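Long-range contact in nitrite oxidoreductase subunit C (Kuenenia stuttgartiensis, PDB 7B04), which probably carries electrons through its heme b as a heme-binding subunit of the nitrite oxidoreductase complex of an anammox bacterium: residues Thr43-Tyr53 with Gln310-Ala320. Sequence-based numbering, arbitrary orientation.
Sequences TPAKEVLNVKY and QWHPLSLERIA
Leu49, Asn50 and Val51 pair in parallel with Leu314, Ser315 and Leu316. Leu49 N donates to Pro313 O at 3.0 Å. Ser315 N returns a bond to Leu49 O, and Val51 N donates to Ser315 O at 2.8 Å. Glu317 N closes the ladder on Val51 O. On the face that carries Leu49, Val51, Leu314 and Leu316, Leu314 CD1 touches both Leu49 CD1 and Val51 CG2, the latter at 3.4 Å. The pairing joins the first strand of the chain to its last, 306-316, in a fold consistent with the DOMON-type heme domain of the ethylbenzene dehydrogenase family. Ahead of strand 49-53, Ala45 N donates to Trp311 O. Val48 CG2 rests on Pro313 CB. Just past strand 312-316, the Glu317 carboxylate reaches back to strand 49-53: OE2 accepts a weak bond from Asn50 ND2, OE1 a weak one from Tyr53 N. With CG anti to the backbone N (chi1 170°), the Tyr53 ring is carried over residues 319-320, and Ile319 CA sits 4.0 Å from the ring centre in a CH-pi contact. Strand 97-104 pairs with the other edge of 49-53, and strand 286-294 with that of 306-316. Phe281 packs on Leu314 and Leu316. Trp311 NE1 bonds to Phe151 O, its side chain about 7 Å from the heme.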
ATOM      1  N   THR C  43     -60.978  22.209  -1.070  1.00 39.66           N
ATOM      2  CA  THR C  43     -62.280  21.909  -0.469  1.00 41.62           C
ATOM      3  C   THR C  43     -62.206  20.596   0.304  1.00 36.20           C
ATOM      4  O   THR C  43     -61.761  19.585  -0.247  1.00 34.00           O
ATOM      5  CB  THR C  43     -63.380  21.817  -1.528  1.00 43.18           C
ATOM      6  OG1 THR C  43     -63.367  20.513  -2.121  1.00 54.91           O
ATOM      7  CG2 THR C  43     -63.176  22.856  -2.612  1.00 40.55           C
ATOM      8  N   PRO C  44     -62.628  20.568   1.567  1.00 31.65           N
ATOM      9  CA  PRO C  44     -62.558  19.322   2.339  1.00 31.53           C
ATOM     10  C   PRO C  44     -63.485  18.259   1.769  1.00 29.36           C
ATOM     11  O   PRO C  44     -64.457  18.548   1.066  1.00 41.36           O
ATOM     12  CB  PRO C  44     -63.000  19.745   3.745  1.00 32.22           C
ATOM     13  CG  PRO C  44     -62.777  21.221   3.791  1.00 31.81           C
ATOM     14  CD  PRO C  44     -63.058  21.704   2.399  1.00 33.49           C
ATOM     15  N   ALA C  45     -63.167  17.007   2.085  1.00 32.44           N
ATOM     16  CA  ALA C  45     -64.017  15.892   1.694  1.00 31.80           C
ATOM     17  C   ALA C  45     -65.360  15.960   2.417  1.00 31.40           C
ATOM     18  O   ALA C  45     -65.528  16.676   3.408  1.00 39.13           O
ATOM     19  CB  ALA C  45     -63.328  14.560   1.984  1.00 34.13           C
ATOM     20  N   LYS C  46     -66.333  15.210   1.898  1.00 27.82           N
ATOM     21  CA  LYS C  46     -67.687  15.290   2.431  1.00 30.53           C
ATOM     22  C   LYS C  46     -67.993  14.242   3.495  1.00 26.77           C
ATOM     23  O   LYS C  46     -68.738  14.536   4.437  1.00 27.90           O
ATOM     24  CB  LYS C  46     -68.704  15.165   1.293  1.00 31.24           C
ATOM     25  CG  LYS C  46     -68.669  16.319   0.302  1.00 32.36           C
ATOM     26  N   GLU C  47     -67.432  13.039   3.389  1.00 30.40           N
ATOM     27  CA  GLU C  47     -67.671  12.019   4.400  1.00 32.96           C
ATOM     28  C   GLU C  47     -66.866  12.336   5.652  1.00 36.05           C
ATOM     29  O   GLU C  47     -65.684  12.682   5.578  1.00 37.37           O
ATOM     30  CB  GLU C  47     -67.322  10.627   3.872  1.00 36.91           C
ATOM     31  CG  GLU C  47     -67.830   9.501   4.764  1.00 40.72           C
ATOM     32  CD  GLU C  47     -67.612   8.128   4.160  1.00 62.01           C
ATOM     33  OE1 GLU C  47     -68.146   7.143   4.714  1.00 63.70           O
ATOM     34  OE2 GLU C  47     -66.911   8.034   3.130  1.00 65.85           O
ATOM     35  N   VAL C  48     -67.504  12.188   6.808  1.00 35.79           N
ATOM     36  CA  VAL C  48     -66.920  12.587   8.082  1.00 35.27           C
ATOM     37  C   VAL C  48     -66.463  11.353   8.842  1.00 33.58           C
ATOM     38  O   VAL C  48     -67.155  10.327   8.871  1.00 39.09           O
ATOM     39  CB  VAL C  48     -67.932  13.401   8.913  1.00 38.07           C
ATOM     40  CG1 VAL C  48     -67.367  13.733  10.291  1.00 25.94           C
ATOM     41  CG2 VAL C  48     -68.323  14.674   8.173  1.00 36.41           C
ATOM     42  N   LEU C  49     -65.295  11.462   9.469  1.00 34.12           N
ATOM     43  CA  LEU C  49     -64.759  10.412  10.321  1.00 26.85           C
ATOM     44  C   LEU C  49     -65.220  10.699  11.744  1.00 32.12           C
ATOM     45  O   LEU C  49     -64.862  11.730  12.324  1.00 34.56           O
ATOM     46  CB  LEU C  49     -63.233  10.368  10.222  1.00 26.48           C
ATOM     47  CG  LEU C  49     -62.452   9.178  10.792  1.00 25.98           C
ATOM     48  CD1 LEU C  49     -62.198   9.357  12.271  1.00 30.28           C
ATOM     49  CD2 LEU C  49     -63.169   7.864  10.531  1.00 28.25           C
ATOM     50  N   ASN C  50     -66.013   9.792  12.300  1.00 27.35           N
ATOM     51  CA  ASN C  50     -66.592   9.967  13.624  1.00 30.46           C
ATOM     52  C   ASN C  50     -65.810   9.135  14.631  1.00 35.70           C
ATOM     53  O   ASN C  50     -65.650   7.922  14.452  1.00 33.23           O
ATOM     54  CB  ASN C  50     -68.066   9.561  13.617  1.00 29.80           C
ATOM     55  CG  ASN C  50     -68.796   9.983  14.873  1.00 37.52           C
ATOM     56  OD1 ASN C  50     -68.261  10.718  15.701  1.00 45.65           O
ATOM     57  ND2 ASN C  50     -70.029   9.511  15.024  1.00 41.16           N
ATOM     58  N   VAL C  51     -65.328   9.785  15.687  1.00 32.83           N
ATOM     59  CA  VAL C  51     -64.608   9.101  16.754  1.00 27.62           C
ATOM     60  C   VAL C  51     -65.648   8.645  17.769  1.00 29.70           C
ATOM     61  O   VAL C  51     -66.243   9.463  18.477  1.00 26.45           O
ATOM     62  CB  VAL C  51     -63.558  10.012  17.401  1.00 30.67           C
ATOM     63  CG1 VAL C  51     -62.792   9.257  18.461  1.00 35.74           C
ATOM     64  CG2 VAL C  51     -62.610  10.546  16.360  1.00 23.69           C
ATOM     65  N   LYS C  52     -65.875   7.336  17.830  1.00 30.78           N
ATOM     66  CA  LYS C  52     -66.900   6.778  18.699  1.00 29.44           C
ATOM     67  C   LYS C  52     -66.405   6.722  20.138  1.00 31.20           C
ATOM     68  O   LYS C  52     -65.282   6.280  20.401  1.00 34.63           O
ATOM     69  CB  LYS C  52     -67.300   5.385  18.216  1.00 29.82           C
ATOM     70  CG  LYS C  52     -68.456   4.781  18.986  1.00 37.56           C
ATOM     71  CD  LYS C  52     -68.923   3.489  18.346  1.00 33.71           C
ATOM     72  CE  LYS C  52     -69.948   2.784  19.214  1.00 42.19           C
ATOM     73  NZ  LYS C  52     -71.209   3.566  19.328  1.00 46.69           N
ATOM     74  N   TYR C  53     -67.241   7.175  21.069  1.00 28.28           N
ATOM     75  CA  TYR C  53     -66.898   7.100  22.482  1.00 30.86           C
ATOM     76  C   TYR C  53     -67.156   5.698  23.028  1.00 30.39           C
ATOM     77  O   TYR C  53     -68.268   5.172  22.910  1.00 29.27           O
ATOM     78  CB  TYR C  53     -67.696   8.123  23.283  1.00 30.92           C
ATOM     79  CG  TYR C  53     -67.550   7.907  24.764  1.00 28.97           C
ATOM     80  CD1 TYR C  53     -66.377   8.254  25.419  1.00 33.07           C
ATOM     81  CD2 TYR C  53     -68.568   7.321  25.502  1.00 26.44           C
ATOM     82  CE1 TYR C  53     -66.230   8.043  26.772  1.00 35.73           C
ATOM     83  CE2 TYR C  53     -68.428   7.104  26.855  1.00 32.68           C
ATOM     84  CZ  TYR C  53     -67.258   7.468  27.485  1.00 33.50           C
ATOM     85  OH  TYR C  53     -67.114   7.254  28.832  1.00 31.59           O
ATOM     86  N   GLN C 310     -57.112  15.706  -0.149  1.00 39.07           N
ATOM     87  CA  GLN C 310     -58.081  16.577   0.495  1.00 32.04           C
ATOM     88  C   GLN C 310     -58.027  16.430   2.007  1.00 35.89           C
ATOM     89  O   GLN C 310     -57.685  15.368   2.534  1.00 37.64           O
ATOM     90  CB  GLN C 310     -59.506  16.227   0.067  1.00 39.69           C
ATOM     91  CG  GLN C 310     -59.725  16.066  -1.417  1.00 45.36           C
ATOM     92  CD  GLN C 310     -60.978  15.265  -1.714  1.00 53.17           C
ATOM     93  OE1 GLN C 310     -61.683  14.837  -0.799  1.00 58.45           O
ATOM     94  NE2 GLN C 310     -61.266  15.063  -2.994  1.00 57.09           N
ATOM     95  N   TRP C 311     -58.333  17.527   2.699  1.00 31.01           N
ATOM     96  CA  TRP C 311     -58.615  17.454   4.124  1.00 28.16           C
ATOM     97  C   TRP C 311     -59.861  16.605   4.345  1.00 29.49           C
ATOM     98  O   TRP C 311     -60.825  16.682   3.579  1.00 29.69           O
ATOM     99  CB  TRP C 311     -58.814  18.852   4.707  1.00 30.13           C
ATOM    100  CG  TRP C 311     -57.537  19.609   4.892  1.00 25.30           C
ATOM    101  CD1 TRP C 311     -57.088  20.657   4.143  1.00 29.82           C
ATOM    102  CD2 TRP C 311     -56.539  19.372   5.892  1.00 29.71           C
ATOM    103  NE1 TRP C 311     -55.873  21.091   4.618  1.00 25.62           N
ATOM    104  CE2 TRP C 311     -55.514  20.317   5.690  1.00 27.74           C
ATOM    105  CE3 TRP C 311     -56.414  18.453   6.939  1.00 26.33           C
ATOM    106  CZ2 TRP C 311     -54.379  20.369   6.496  1.00 27.88           C
ATOM    107  CZ3 TRP C 311     -55.286  18.507   7.738  1.00 20.22           C
ATOM    108  CH2 TRP C 311     -54.285  19.459   7.514  1.00 25.30           C
ATOM    109  N   HIS C 312     -59.847  15.802   5.396  1.00 25.97           N
ATOM    110  CA  HIS C 312     -61.055  15.049   5.687  1.00 22.99           C
ATOM    111  C   HIS C 312     -61.650  15.499   7.014  1.00 27.05           C
ATOM    112  O   HIS C 312     -60.913  15.689   7.986  1.00 29.96           O
ATOM    113  CB  HIS C 312     -60.768  13.544   5.746  1.00 30.72           C
ATOM    114  CG  HIS C 312     -60.373  12.947   4.431  1.00 27.49           C
ATOM    115  ND1 HIS C 312     -61.294  12.549   3.488  1.00 23.24           N
ATOM    116  CD2 HIS C 312     -59.155  12.684   3.903  1.00 26.75           C
ATOM    117  CE1 HIS C 312     -60.661  12.065   2.433  1.00 34.75           C
ATOM    118  NE2 HIS C 312     -59.362  12.136   2.660  1.00 29.21           N
ATOM    119  N   PRO C 313     -62.967  15.676   7.093  1.00 36.19           N
ATOM    120  CA  PRO C 313     -63.567  16.135   8.349  1.00 28.43           C
ATOM    121  C   PRO C 313     -63.475  15.069   9.427  1.00 29.81           C
ATOM    122  O   PRO C 313     -63.517  13.867   9.156  1.00 38.87           O
ATOM    123  CB  PRO C 313     -65.028  16.411   7.969  1.00 33.55           C
ATOM    124  CG  PRO C 313     -65.020  16.556   6.487  1.00 36.25           C
ATOM    125  CD  PRO C 313     -63.955  15.618   6.005  1.00 33.67           C
ATOM    126  N   LEU C 314     -63.351  15.534  10.666  1.00 34.85           N
ATOM    127  CA  LEU C 314     -63.247  14.656  11.822  1.00 30.75           C
ATOM    128  C   LEU C 314     -64.135  15.209  12.923  1.00 32.28           C
ATOM    129  O   LEU C 314     -64.085  16.408  13.206  1.00 33.91           O
ATOM    130  CB  LEU C 314     -61.796  14.561  12.305  1.00 29.65           C
ATOM    131  CG  LEU C 314     -61.600  14.049  13.728  1.00 37.35           C
ATOM    132  CD1 LEU C 314     -61.692  12.551  13.710  1.00 40.05           C
ATOM    133  CD2 LEU C 314     -60.265  14.488  14.297  1.00 37.63           C
ATOM    134  N   SER C 315     -64.942  14.346  13.537  1.00 37.18           N
ATOM    135  CA  SER C 315     -65.805  14.739  14.642  1.00 33.51           C
ATOM    136  C   SER C 315     -65.591  13.806  15.824  1.00 29.11           C
ATOM    137  O   SER C 315     -65.471  12.590  15.653  1.00 30.60           O
ATOM    138  CB  SER C 315     -67.283  14.727  14.231  1.00 35.17           C
ATOM    139  OG  SER C 315     -68.119  15.039  15.331  1.00 35.57           O
ATOM    140  N   LEU C 316     -65.542  14.381  17.022  1.00 22.35           N
ATOM    141  CA  LEU C 316     -65.428  13.623  18.260  1.00 26.96           C
ATOM    142  C   LEU C 316     -66.771  13.613  18.980  1.00 27.55           C
ATOM    143  O   LEU C 316     -67.386  14.667  19.166  1.00 32.48           O
ATOM    144  CB  LEU C 316     -64.344  14.208  19.169  1.00 27.43           C
ATOM    145  CG  LEU C 316     -62.908  13.745  18.908  1.00 22.85           C
ATOM    146  CD1 LEU C 316     -62.325  14.422  17.675  1.00 30.42           C
ATOM    147  CD2 LEU C 316     -62.038  13.999  20.126  1.00 27.73           C
ATOM    148  N   GLU C 317     -67.219  12.425  19.374  1.00 27.83           N
ATOM    149  CA  GLU C 317     -68.449  12.302  20.140  1.00 33.59           C
ATOM    150  C   GLU C 317     -68.245  12.798  21.571  1.00 35.67           C
ATOM    151  O   GLU C 317     -67.128  12.832  22.094  1.00 31.00           O
ATOM    152  CB  GLU C 317     -68.921  10.846  20.165  1.00 27.43           C
ATOM    153  CG  GLU C 317     -70.044  10.519  19.197  1.00 30.49           C
ATOM    154  CD  GLU C 317     -70.073   9.050  18.821  1.00 32.50           C
ATOM    155  OE1 GLU C 317     -70.112   8.201  19.737  1.00 37.38           O
ATOM    156  OE2 GLU C 317     -70.058   8.742  17.609  1.00 34.87           O
ATOM    157  N   ARG C 318     -69.349  13.178  22.207  0.54 35.42           N
ATOM    158  CA  ARG C 318     -69.304  13.567  23.607  0.54 37.63           C
ATOM    159  C   ARG C 318     -69.178  12.332  24.497  0.54 36.05           C
ATOM    160  O   ARG C 318     -69.438  11.201  24.077  0.54 36.71           O
ATOM    161  CB  ARG C 318     -70.551  14.368  23.987  0.54 35.90           C
ATOM    162  CG  ARG C 318     -70.584  15.779  23.420  0.54 34.72           C
ATOM    163  CD  ARG C 318     -71.989  16.161  22.981  0.54 37.83           C
ATOM    164  NE  ARG C 318     -72.045  17.512  22.430  0.54 34.73           N
ATOM    165  CZ  ARG C 318     -71.850  17.806  21.148  0.54 32.11           C
ATOM    166  NH1 ARG C 318     -71.920  19.064  20.736  0.54 33.67           N
ATOM    167  NH2 ARG C 318     -71.583  16.841  20.278  0.54 28.71           N
ATOM    168  N   ILE C 319     -68.773  12.562  25.741  1.00 31.07           N
ATOM    169  CA  ILE C 319     -68.572  11.473  26.689  1.00 32.26           C
ATOM    170  C   ILE C 319     -69.908  11.127  27.332  1.00 34.26           C
ATOM    171  O   ILE C 319     -70.640  12.013  27.789  1.00 33.10           O
ATOM    172  CB  ILE C 319     -67.532  11.859  27.753  1.00 35.28           C
ATOM    173  CG1 ILE C 319     -66.169  12.122  27.108  1.00 26.74           C
ATOM    174  CG2 ILE C 319     -67.427  10.777  28.821  1.00 28.39           C
ATOM    175  CD1 ILE C 319     -65.173  12.765  28.046  1.00 18.79           C
ATOM    176  N   ALA C 320     -70.229   9.833  27.368  1.00 37.78           N
ATOM    177  CA  ALA C 320     -71.439   9.335  28.022  1.00 30.74           C
ATOM    178  C   ALA C 320     -71.221   9.397  29.531  1.00 40.23           C
ATOM    179  O   ALA C 320     -70.916   8.402  30.194  1.00 46.82           O
ATOM    180  CB  ALA C 320     -71.773   7.925  27.555  1.00 26.82           C
TER